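PDB 5DN7: TOG array regulator of axonemal microtubules protein 1 from Mus musculus, which takes part in ciliogenesis, interacting with microtubules and promoting their polymerization through TOG regions built of HEAT-type repeats, of which this chain is TOG region 2. Local coordinates for residues 18-22 with 59-63; 67-71 with 89-93; 44-48 with 85-89; 72-76 with 110-115. One frame throughout, in Å; residues are numbered along the deposited sequence.

Overall arrangement
All four contacts lie toward the N-terminal end of the helical solenoid of TOG region 2, and three of them share helix 61-74. Interaction 1 covers its N-terminal end and touches interaction 2, their centres 12 Å apart, where Ile22 CD1 meets Phe67 CG at 3.7 Å. Interaction 2 pairs helix 61-74 with helix 80-97, and Val89 carries it into interaction 3, only 8 Å away between centres, where helix 40-52 packs beside helix 80-97. Interaction 4 lies at the C-terminal end of helix 61-74, its centre about 20 Å from that of interaction 1, and joins helix 105-114. It borders the turn between helices 61-74 and 80-97; in TOG domains such intra-repeat turns typically form the tubulin-binding edge.

Interaction 1: residues 18-22 with 59-63; sequences LKFEI and TPHAS
This is a surface van der Waals contact in which the turn formed by residues 18-22, ahead of helix 25-32, rests on the start of helix 61-74. Leu18 to Glu21 make a type II beta turn, closed by Glu21 N bonding to Leu18 O at 3.2 Å. Phe20 occupies its third position with a positive phi of 54°, which brings its carbonyl against the helix: Phe20 O lies 3.5 Å from Ser63 CB. A residue as small as serine suits this place, since it lets the two backbones come close. Glu21 keeps CG beside its own backbone N (chi1 -48°), bringing that carbon to 3.5 Å from Ser63 OG, and its carboxylate reaches Pro60 from the opposing direction, Glu21 OE2 to Pro60 CG 3.2 Å. Pro60 takes the N-cap position, where its lack of an N-H costs no helical bond. The Phe20 ring has Lys19 CG 3.6 Å above one face and also packs on Phe67 and Leu70 of helix 61-74. Because carbon meets oxygen across most of the contact, with neither a salt bridge nor a hydrogen bond joining the segments, cohesion rests on shape and dispersion, and the Glu21 carboxylate is probably held only lightly.

Interaction 2: residues 67-71 with 89-93; sequences FISLL and VLHLL
Leu93 N bonds to Val89 O at 2.9 Å, a helical bond that sets these two residues one turn apart on helix 80-97, both directed at helix 61-74. The two helices form the antiparallel pair of a predicted HEAT repeat; over these segments their axes come within 11.1 Å and cross at -152°, and the mutual face is wholly apolar and buried. On the facing helix, Phe67 and Leu71 are likewise one turn apart, and Ile68 flanks them. Branched aliphatic residues suit such a face because their methyls can fill the space between two helices at this separation while leaving no polar group to satisfy.

Leu93 does much of the filling with one methyl. Its CD2 comes in at the edge of the Phe67 ring, near the ring plane and 3.9 Å from CD2 of Phe67, the two side chains running antiparallel alongside one another. With CG anti to the backbone N (chi1 -171°), Phe67 leans across the interface and brings CZ to 4.1 Å from Val89 CG1. Phe67 also packs on Leu47 and Leu51 of helix 40-52 and on Ile22, which ties this pair to the preceding part of the solenoid; Ile68 packs on Phe104 as well. Both branches of Leu71 close on Val89 CG1, CD2 at 3.7 Å with the side chains at about a right angle, and Leu71 CD1 touches Leu90 CD1 as well, at 4.0 Å. Leu93 CD2 also reaches Ile68 CG1, at 3.6 Å.

Interaction 3: residues 44-48 with 85-89; sequences VEELK and GTLQV
Val44 packs closely on the Gly85 backbone: Val44 CG1 lies 3.3 Å from Gly85 C, and glycine suits the place because a CB built on it would fall 2.9 Å from that same methyl, too near for two carbons. One turn on, Val89 fills the space between the helices with its two branches. Its CG2, beside the backbone N, lies against the backbone of the neighbouring helix, 3.6 Å from Val44 O, and also touches Lys48 CB. The other methyl, CG1, meets Leu47 CD2 at 4.2 Å. Over these segments helices 40-52 and 80-97 run nearly parallel, their axes 9.0 Å apart at 15°, consistent with equivalent helices of successive predicted HEAT repeats in a solenoid; Val44 and Leu47 also pack on Leu31 of helix 25-32.

Among the polar groups, Lys48, Gln88 and Glu45 lie at the partly exposed margin. Lys48 lays its aliphatic chain across Gln88, with Lys48 CD 4.0 Å from Gln88 CB. The bend at chi3 (82°) then turns the amine alongside the Gln88 amide and toward Glu45, whose OE1 forms a long salt bridge with Lys48 NZ within the same helix. A water between the helices donates to Glu45 OE1 at 3.2 Å and more weakly to Gly85 O; its acceptors outnumber its two protons, so these bonds need not all form at once. Thr86, buried, satisfies its hydroxyl by bonding OG1 to Val82 O.

Interaction 4: residues 72-76 with 110-115; sequences YNLLD and AASVKV
Lys114 NZ sits over the centre of one face of the Tyr72 ring, 3.3 Å from its centroid and 8° off the ring normal, a cation-pi contact. The same nitrogen donates to Tyr72 O at 2.7 Å, approaching from above the carbonyl plane, and forms a salt bridge with Asp76 OD1 at 3.1 Å, where the hydrogen bond itself is weak. The long lysine suits this reach: extended as far as CD, it bends at chi3 (-66°), which swings CE over the ring as well, in a CH-pi contact, and tucks the amine between ring, carbonyl and carboxylate. Around this lies an apolar shell. Ala111, small enough to admit the ring edge, has its CA 3.7 Å from Tyr72 CD1 in the ring plane, while Leu75 CD1 packs on Ala111 CB and Leu75 CD2 meets Val115 CG1 at 4.0 Å. Val115 in turn rests on helices 80-97 and 121-138, joining successive predicted HEAT repeats. Putting an alanine at Tyr72 would probably leave the Lys114 ammonium without its aromatic cover and open a gap beside Ala111. With a carboxylate, a carbonyl and a ring face about one amine, the site likely favours its charged form.

Interaction 1: residues 18-22 with 59-63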
loop_
_atom_site.group_PDB
_atom_site.type_symbol
_atom_site.label_atom_id
_atom_site.label_comp_id
_atom_site.label_asym_id
_atom_site.label_seq_id
_atom_site.Cartn_x
_atom_site.Cartn_y
_atom_site.Cartn_z
ATOM N N LEU A 18 -15.482 -21.366 -19.625
ATOM C CA LEU A 18 -14.644 -20.652 -18.661
ATOM C C LEU A 18 -14.663 -19.141 -18.854
ATOM O O LEU A 18 -14.152 -18.620 -19.854
ATOM C CB LEU A 18 -13.201 -21.137 -18.740
ATOM C CG LEU A 18 -12.854 -22.517 -18.193
ATOM C CD1 LEU A 18 -11.346 -22.602 -18.012
ATOM C CD2 LEU A 18 -13.579 -22.811 -16.887
ATOM N N LYS A 19 -15.245 -18.439 -17.886
ATOM C CA LYS A 19 -15.248 -16.978 -17.874
ATOM C C LYS A 19 -13.824 -16.468 -17.658
ATOM O O LYS A 19 -13.088 -17.004 -16.818
ATOM C CB LYS A 19 -16.181 -16.449 -16.781
ATOM C CG LYS A 19 -16.424 -14.957 -16.832
ATOM C CD LYS A 19 -17.332 -14.582 -17.995
ATOM C CE LYS A 19 -17.574 -13.080 -18.032
ATOM N NZ LYS A 19 -18.632 -12.716 -19.002
ATOM N N PHE A 20 -13.432 -15.458 -18.435
ATOM C CA PHE A 20 -12.068 -14.924 -18.387
ATOM C C PHE A 20 -11.007 -16.005 -18.592
ATOM O O PHE A 20 -9.847 -15.809 -18.213
ATOM C CB PHE A 20 -11.811 -14.218 -17.049
ATOM C CG PHE A 20 -12.884 -13.243 -16.663
ATOM C CD1 PHE A 20 -13.306 -12.269 -17.551
ATOM C CD2 PHE A 20 -13.479 -13.310 -15.408
ATOM C CE1 PHE A 20 -14.295 -11.372 -17.201
ATOM C CE2 PHE A 20 -14.478 -12.414 -15.049
ATOM C CZ PHE A 20 -14.886 -11.444 -15.945
ATOM N N GLU A 21 -11.409 -17.138 -19.176
ATOM C CA GLU A 21 -10.542 -18.317 -19.345
ATOM C C GLU A 21 -10.159 -18.973 -18.013
ATOM O O GLU A 21 -9.270 -19.821 -17.973
ATOM C CB GLU A 21 -9.258 -17.952 -20.104
ATOM C CG GLU A 21 -9.462 -17.145 -21.368
ATOM C CD GLU A 21 -8.926 -17.852 -22.599
ATOM O OE1 GLU A 21 -8.623 -19.062 -22.513
ATOM O OE2 GLU A 21 -8.797 -17.191 -23.649
ATOM N N ILE A 22 -10.826 -18.586 -16.931
ATOM C CA ILE A 22 -10.455 -19.063 -15.602
ATOM C C ILE A 22 -11.645 -19.634 -14.832
ATOM O O ILE A 22 -11.575 -20.739 -14.299
ATOM C CB ILE A 22 -9.818 -17.928 -14.757
ATOM C CG1 ILE A 22 -8.799 -17.144 -15.589
ATOM C CG2 ILE A 22 -9.157 -18.500 -13.515
ATOM C CD1 ILE A 22 -8.474 -15.771 -15.035
ATOM N N THR A 59 -2.923 -16.679 -20.694
ATOM C CA THR A 59 -4.199 -15.984 -20.708
ATOM C C THR A 59 -4.078 -14.680 -21.468
ATOM O O THR A 59 -3.182 -13.882 -21.201
ATOM C CB THR A 59 -4.688 -15.685 -19.281
ATOM O OG1 THR A 59 -4.621 -16.880 -18.494
ATOM C CG2 THR A 59 -6.113 -15.164 -19.294
ATOM N N PRO A 60 -4.976 -14.461 -22.425
ATOM C CA PRO A 60 -5.021 -13.178 -23.128
ATOM C C PRO A 60 -5.248 -11.990 -22.189
ATOM O O PRO A 60 -6.012 -12.073 -21.226
ATOM C CB PRO A 60 -6.201 -13.340 -24.100
ATOM C CG PRO A 60 -6.920 -14.581 -23.674
ATOM C CD PRO A 60 -5.908 -15.446 -22.995
ATOM N N HIS A 61 -4.577 -10.888 -22.512
ATOM C CA HIS A 61 -4.651 -9.643 -21.764
ATOM C C HIS A 61 -6.077 -9.205 -21.419
ATOM O O HIS A 61 -6.361 -8.839 -20.271
ATOM C CB HIS A 61 -3.953 -8.539 -22.556
ATOM C CG HIS A 61 -4.051 -7.190 -21.920
ATOM N ND1 HIS A 61 -3.169 -6.756 -20.954
ATOM C CD2 HIS A 61 -4.938 -6.182 -22.101
ATOM C CE1 HIS A 61 -3.507 -5.538 -20.569
ATOM N NE2 HIS A 61 -4.574 -5.164 -21.252
ATOM N N ALA A 62 -6.963 -9.244 -22.409
ATOM C CA ALA A 62 -8.352 -8.810 -22.240
ATOM C C ALA A 62 -9.069 -9.586 -21.134
ATOM O O ALA A 62 -9.807 -9.009 -20.316
ATOM C CB ALA A 62 -9.103 -8.951 -23.558
ATOM N N SER A 63 -8.842 -10.895 -21.116
ATOM C CA SER A 63 -9.415 -11.749 -20.089
ATOM C C SER A 63 -8.868 -11.401 -18.701
ATOM O O SER A 63 -9.641 -11.280 -17.761
ATOM C CB SER A 63 -9.165 -13.225 -20.413
ATOM O OG SER A 63 -10.068 -13.686 -21.404
#

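Interaction 2: residues 67-71 with 89-93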
loop_
_atom_site.group_PDB
_atom_site.type_symbol
_atom_site.label_atom_id
_atom_site.label_comp_id
_atom_site.label_asym_id
_atom_site.label_seq_id
_atom_site.Cartn_x
_atom_site.Cartn_y
_atom_site.Cartn_z
ATOM N N PHE A 67 -10.967 -10.312 -15.361
ATOM C CA PHE A 67 -10.800 -10.965 -14.064
ATOM C C PHE A 67 -10.495 -9.962 -12.959
ATOM O O PHE A 67 -11.131 -9.954 -11.902
ATOM C CB PHE A 67 -9.677 -12.003 -14.162
ATOM C CG PHE A 67 -9.549 -12.892 -12.950
ATOM C CD1 PHE A 67 -10.606 -13.688 -12.540
ATOM C CD2 PHE A 67 -8.365 -12.961 -12.250
ATOM C CE1 PHE A 67 -10.489 -14.512 -11.433
ATOM C CE2 PHE A 67 -8.246 -13.787 -11.151
ATOM C CZ PHE A 67 -9.311 -14.560 -10.743
ATOM N N ILE A 68 -9.508 -9.113 -13.218
ATOM C CA ILE A 68 -9.109 -8.108 -12.251
ATOM C C ILE A 68 -10.283 -7.161 -11.983
ATOM O O ILE A 68 -10.504 -6.756 -10.842
ATOM C CB ILE A 68 -7.860 -7.331 -12.731
ATOM C CG1 ILE A 68 -6.617 -8.212 -12.591
ATOM C CG2 ILE A 68 -7.671 -6.057 -11.930
ATOM C CD1 ILE A 68 -5.437 -7.766 -13.417
ATOM N N SER A 69 -11.054 -6.853 -13.026
ATOM C CA SER A 69 -12.253 -6.021 -12.888
ATOM C C SER A 69 -13.271 -6.657 -11.917
ATOM O O SER A 69 -13.818 -6.002 -11.011
ATOM C CB SER A 69 -12.867 -5.798 -14.276
ATOM O OG SER A 69 -13.953 -4.893 -14.245
ATOM N N LEU A 70 -13.490 -7.953 -12.095
ATOM C CA LEU A 70 -14.321 -8.736 -11.193
ATOM C C LEU A 70 -13.840 -8.645 -9.738
ATOM O O LEU A 70 -14.633 -8.361 -8.823
ATOM C CB LEU A 70 -14.339 -10.197 -11.633
ATOM C CG LEU A 70 -15.155 -11.101 -10.722
ATOM C CD1 LEU A 70 -16.615 -10.669 -10.784
ATOM C CD2 LEU A 70 -15.000 -12.546 -11.127
ATOM N N LEU A 71 -12.545 -8.874 -9.527
ATOM C CA LEU A 71 -11.971 -8.753 -8.188
ATOM C C LEU A 71 -12.204 -7.355 -7.612
ATOM O O LEU A 71 -12.509 -7.201 -6.431
ATOM C CB LEU A 71 -10.477 -9.077 -8.208
ATOM C CG LEU A 71 -10.157 -10.508 -8.656
ATOM C CD1 LEU A 71 -8.680 -10.811 -8.536
ATOM C CD2 LEU A 71 -10.968 -11.533 -7.885
ATOM N N VAL A 89 -7.286 -13.817 -3.182
ATOM C CA VAL A 89 -7.261 -14.159 -4.604
ATOM C C VAL A 89 -6.363 -13.201 -5.414
ATOM O O VAL A 89 -5.588 -13.620 -6.259
ATOM C CB VAL A 89 -8.675 -14.161 -5.182
ATOM C CG1 VAL A 89 -8.629 -14.141 -6.706
ATOM C CG2 VAL A 89 -9.434 -15.382 -4.657
ATOM N N LEU A 90 -6.477 -11.915 -5.135
ATOM C CA LEU A 90 -5.701 -10.881 -5.797
ATOM C C LEU A 90 -4.211 -11.038 -5.508
ATOM O O LEU A 90 -3.387 -10.900 -6.402
ATOM C CB LEU A 90 -6.195 -9.501 -5.355
ATOM C CG LEU A 90 -5.524 -8.289 -5.999
ATOM C CD1 LEU A 90 -5.659 -8.382 -7.500
ATOM C CD2 LEU A 90 -6.112 -6.975 -5.464
ATOM N N HIS A 91 -3.870 -11.332 -4.260
ATOM C CA HIS A 91 -2.487 -11.591 -3.888
ATOM C C HIS A 91 -1.933 -12.763 -4.679
ATOM O O HIS A 91 -0.818 -12.692 -5.220
ATOM C CB HIS A 91 -2.350 -11.892 -2.393
ATOM C CG HIS A 91 -0.942 -12.194 -1.976
ATOM N ND1 HIS A 91 -0.625 -13.126 -1.011
ATOM C CD2 HIS A 91 0.239 -11.681 -2.402
ATOM C CE1 HIS A 91 0.687 -13.177 -0.865
ATOM N NE2 HIS A 91 1.232 -12.310 -1.703
ATOM N N LEU A 92 -2.707 -13.849 -4.720
ATOM C CA LEU A 92 -2.257 -15.040 -5.430
ATOM C C LEU A 92 -2.073 -14.725 -6.920
ATOM O O LEU A 92 -1.082 -15.118 -7.533
ATOM C CB LEU A 92 -3.242 -16.190 -5.235
ATOM C CG LEU A 92 -2.916 -17.480 -5.985
ATOM C CD1 LEU A 92 -1.497 -17.926 -5.681
ATOM C CD2 LEU A 92 -3.899 -18.565 -5.562
ATOM N N LEU A 93 -3.018 -13.988 -7.487
ATOM C CA LEU A 93 -2.943 -13.596 -8.890
ATOM C C LEU A 93 -1.656 -12.826 -9.148
ATOM O O LEU A 93 -0.922 -13.132 -10.079
ATOM C CB LEU A 93 -4.157 -12.756 -9.297
ATOM C CG LEU A 93 -4.096 -12.105 -10.692
ATOM C CD1 LEU A 93 -4.067 -13.142 -11.823
ATOM C CD2 LEU A 93 -5.230 -11.109 -10.900
#

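Interaction 3: residues 44-48 with 85-89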
loop_
_atom_site.group_PDB
_atom_site.type_symbol
_atom_site.label_atom_id
_atom_site.label_comp_id
_atom_site.label_asym_id
_atom_site.label_seq_id
_atom_site.Cartn_x
_atom_site.Cartn_y
_atom_site.Cartn_z
ATOM N N VAL A 44 -15.549 -17.452 -3.440
ATOM C CA VAL A 44 -14.254 -16.799 -3.464
ATOM C C VAL A 44 -13.098 -17.766 -3.128
ATOM O O VAL A 44 -12.030 -17.742 -3.773
ATOM C CB VAL A 44 -14.235 -15.608 -2.482
ATOM C CG1 VAL A 44 -12.846 -14.988 -2.421
ATOM C CG2 VAL A 44 -15.264 -14.572 -2.879
ATOM N N GLU A 45 -13.298 -18.624 -2.132
ATOM C CA GLU A 45 -12.209 -19.522 -1.770
ATOM C C GLU A 45 -12.020 -20.615 -2.830
ATOM O O GLU A 45 -10.889 -21.025 -3.134
ATOM C CB GLU A 45 -12.451 -20.131 -0.402
ATOM C CG GLU A 45 -11.617 -21.344 -0.152
ATOM C CD GLU A 45 -10.389 -20.983 0.636
ATOM O OE1 GLU A 45 -10.147 -19.764 0.789
ATOM O OE2 GLU A 45 -9.658 -21.900 1.075
ATOM N N GLU A 46 -13.133 -21.071 -3.400
ATOM C CA GLU A 46 -13.095 -21.938 -4.578
ATOM C C GLU A 46 -12.227 -21.308 -5.677
ATOM O O GLU A 46 -11.322 -21.950 -6.225
ATOM C CB GLU A 46 -14.514 -22.184 -5.093
ATOM C CG GLU A 46 -14.856 -23.636 -5.382
ATOM C CD GLU A 46 -16.363 -23.860 -5.474
ATOM O OE1 GLU A 46 -17.048 -23.777 -4.428
ATOM O OE2 GLU A 46 -16.868 -24.104 -6.593
ATOM N N LEU A 47 -12.513 -20.042 -5.976
ATOM C CA LEU A 47 -11.739 -19.264 -6.931
ATOM C C LEU A 47 -10.254 -19.294 -6.600
ATOM O O LEU A 47 -9.424 -19.521 -7.478
ATOM C CB LEU A 47 -12.241 -17.822 -6.968
ATOM C CG LEU A 47 -11.572 -16.927 -8.009
ATOM C CD1 LEU A 47 -11.517 -17.641 -9.349
ATOM C CD2 LEU A 47 -12.337 -15.599 -8.120
ATOM N N LYS A 48 -9.920 -19.075 -5.333
ATOM C CA LYS A 48 -8.519 -19.161 -4.910
ATOM C C LYS A 48 -7.906 -20.526 -5.270
ATOM O O LYS A 48 -6.767 -20.624 -5.787
ATOM C CB LYS A 48 -8.415 -18.910 -3.408
ATOM C CG LYS A 48 -7.031 -18.528 -2.940
ATOM C CD LYS A 48 -7.019 -18.260 -1.449
ATOM C CE LYS A 48 -6.913 -19.553 -0.666
ATOM N NZ LYS A 48 -6.572 -19.293 0.760
ATOM N N GLY A 85 -11.205 -12.587 1.458
ATOM C CA GLY A 85 -10.992 -13.669 0.511
ATOM C C GLY A 85 -10.609 -13.178 -0.881
ATOM O O GLY A 85 -9.754 -13.764 -1.561
ATOM N N THR A 86 -11.244 -12.097 -1.319
ATOM C CA THR A 86 -10.931 -11.530 -2.626
ATOM C C THR A 86 -9.489 -11.029 -2.630
ATOM O O THR A 86 -8.764 -11.293 -3.563
ATOM C CB THR A 86 -11.876 -10.392 -2.991
ATOM O OG1 THR A 86 -13.231 -10.857 -2.939
ATOM C CG2 THR A 86 -11.575 -9.868 -4.380
ATOM N N LEU A 87 -9.082 -10.331 -1.573
ATOM C CA LEU A 87 -7.702 -9.873 -1.430
ATOM C C LEU A 87 -6.723 -11.031 -1.481
ATOM O O LEU A 87 -5.650 -10.905 -2.060
ATOM C CB LEU A 87 -7.509 -9.089 -0.133
ATOM C CG LEU A 87 -8.054 -7.669 -0.160
ATOM C CD1 LEU A 87 -7.961 -7.009 1.201
ATOM C CD2 LEU A 87 -7.276 -6.864 -1.210
ATOM N N GLN A 88 -7.087 -12.161 -0.884
ATOM C CA GLN A 88 -6.253 -13.349 -1.028
ATOM C C GLN A 88 -6.152 -13.830 -2.485
ATOM O O GLN A 88 -5.063 -14.207 -2.978
ATOM C CB GLN A 88 -6.789 -14.462 -0.154
ATOM C CG GLN A 88 -6.497 -14.241 1.299
ATOM C CD GLN A 88 -6.896 -15.422 2.110
ATOM O OE1 GLN A 88 -8.048 -15.857 2.057
ATOM N NE2 GLN A 88 -5.947 -15.973 2.860
ATOM N N VAL A 89 -7.286 -13.817 -3.182
ATOM C CA VAL A 89 -7.261 -14.159 -4.604
ATOM C C VAL A 89 -6.363 -13.201 -5.414
ATOM O O VAL A 89 -5.588 -13.620 -6.259
ATOM C CB VAL A 89 -8.675 -14.161 -5.182
ATOM C CG1 VAL A 89 -8.629 -14.141 -6.706
ATOM C CG2 VAL A 89 -9.434 -15.382 -4.657
HETATM O O HOH W 1 -9.998 -16.928 -0.632
#

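Interaction 4: residues 72-76 with 110-115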
loop_
_atom_site.group_PDB
_atom_site.type_symbol
_atom_site.label_atom_id
_atom_site.label_comp_id
_atom_site.label_asym_id
_atom_site.label_seq_id
_atom_site.Cartn_x
_atom_site.Cartn_y
_atom_site.Cartn_z
ATOM N N TYR A 72 -12.085 -6.340 -8.455
ATOM C CA TYR A 72 -12.274 -4.971 -8.013
ATOM C C TYR A 72 -13.708 -4.771 -7.543
ATOM O O TYR A 72 -13.958 -4.086 -6.546
ATOM C CB TYR A 72 -11.926 -3.992 -9.140
ATOM C CG TYR A 72 -11.991 -2.530 -8.746
ATOM C CD1 TYR A 72 -11.009 -1.967 -7.938
ATOM C CD2 TYR A 72 -13.031 -1.708 -9.195
ATOM C CE1 TYR A 72 -11.054 -0.630 -7.575
ATOM C CE2 TYR A 72 -13.084 -0.366 -8.845
ATOM C CZ TYR A 72 -12.092 0.169 -8.027
ATOM O OH TYR A 72 -12.126 1.501 -7.659
ATOM N N ASN A 73 -14.661 -5.337 -8.240
ATOM C CA ASN A 73 -16.012 -5.287 -7.775
ATOM C C ASN A 73 -16.272 -6.047 -6.494
ATOM O O ASN A 73 -17.005 -5.619 -5.678
ATOM C CB ASN A 73 -16.991 -5.612 -8.884
ATOM C CG ASN A 73 -16.994 -4.561 -9.969
ATOM O OD1 ASN A 73 -16.945 -4.886 -11.128
ATOM N ND2 ASN A 73 -17.042 -3.312 -9.598
ATOM N N LEU A 74 -15.647 -7.190 -6.345
ATOM C CA LEU A 74 -15.829 -7.997 -5.145
ATOM C C LEU A 74 -15.321 -7.278 -3.888
ATOM O O LEU A 74 -15.809 -7.520 -2.786
ATOM C CB LEU A 74 -15.128 -9.339 -5.309
ATOM C CG LEU A 74 -15.767 -10.273 -6.337
ATOM C CD1 LEU A 74 -14.955 -11.547 -6.506
ATOM C CD2 LEU A 74 -17.194 -10.602 -5.910
ATOM N N LEU A 75 -14.357 -6.380 -4.052
ATOM C CA LEU A 75 -13.841 -5.622 -2.919
ATOM C C LEU A 75 -14.830 -4.556 -2.443
ATOM O O LEU A 75 -14.588 -3.884 -1.443
ATOM C CB LEU A 75 -12.506 -4.975 -3.269
ATOM C CG LEU A 75 -11.376 -5.947 -3.582
ATOM C CD1 LEU A 75 -10.166 -5.180 -4.034
ATOM C CD2 LEU A 75 -11.043 -6.817 -2.362
ATOM N N ASP A 76 -15.937 -4.402 -3.161
ATOM C CA ASP A 76 -17.006 -3.496 -2.735
ATOM C C ASP A 76 -17.983 -4.145 -1.771
ATOM O O ASP A 76 -18.880 -3.477 -1.256
ATOM C CB ASP A 76 -17.789 -2.976 -3.936
ATOM C CG ASP A 76 -17.030 -1.942 -4.717
ATOM O OD1 ASP A 76 -16.429 -1.041 -4.082
ATOM O OD2 ASP A 76 -17.036 -2.036 -5.965
ATOM N N ALA A 110 -5.226 0.492 -7.516
ATOM C CA ALA A 110 -6.528 1.086 -7.202
ATOM C C ALA A 110 -7.321 0.122 -6.307
ATOM O O ALA A 110 -7.912 0.520 -5.261
ATOM C CB ALA A 110 -7.300 1.406 -8.468
ATOM N N ALA A 111 -7.292 -1.152 -6.705
ATOM C CA ALA A 111 -7.941 -2.204 -5.921
ATOM C C ALA A 111 -7.412 -2.220 -4.493
ATOM O O ALA A 111 -8.176 -2.326 -3.535
ATOM C CB ALA A 111 -7.752 -3.565 -6.574
ATOM N N SER A 112 -6.109 -2.082 -4.335
ATOM C CA SER A 112 -5.531 -2.156 -3.002
ATOM C C SER A 112 -5.813 -0.906 -2.160
ATOM O O SER A 112 -5.981 -0.987 -0.931
ATOM C CB SER A 112 -4.037 -2.411 -3.112
ATOM O OG SER A 112 -3.826 -3.632 -3.813
ATOM N N VAL A 113 -5.886 0.247 -2.808
ATOM C CA VAL A 113 -6.171 1.470 -2.085
ATOM C C VAL A 113 -7.616 1.450 -1.559
ATOM O O VAL A 113 -7.879 1.913 -0.435
ATOM C CB VAL A 113 -5.945 2.731 -2.962
ATOM C CG1 VAL A 113 -6.500 3.973 -2.256
ATOM C CG2 VAL A 113 -4.464 2.905 -3.265
ATOM N N LYS A 114 -8.543 0.914 -2.357
ATOM C CA LYS A 114 -9.928 0.787 -1.899
ATOM C C LYS A 114 -10.078 0.185 -0.484
ATOM O O LYS A 114 -10.856 0.694 0.322
ATOM C CB LYS A 114 -10.739 -0.054 -2.883
ATOM C CG LYS A 114 -12.194 -0.201 -2.465
ATOM C CD LYS A 114 -12.965 -1.147 -3.373
ATOM C CE LYS A 114 -13.093 -0.595 -4.776
ATOM N NZ LYS A 114 -13.862 -1.508 -5.664
ATOM N N VAL A 115 -9.345 -0.890 -0.179
ATOM C CA VAL A 115 -9.522 -1.582 1.096
ATOM C C VAL A 115 -8.682 -0.983 2.231
ATOM O O VAL A 115 -8.723 -1.476 3.348
ATOM C CB VAL A 115 -9.186 -3.096 0.985
ATOM C CG1 VAL A 115 -10.125 -3.779 0.001
ATOM C CG2 VAL A 115 -7.693 -3.320 0.625
#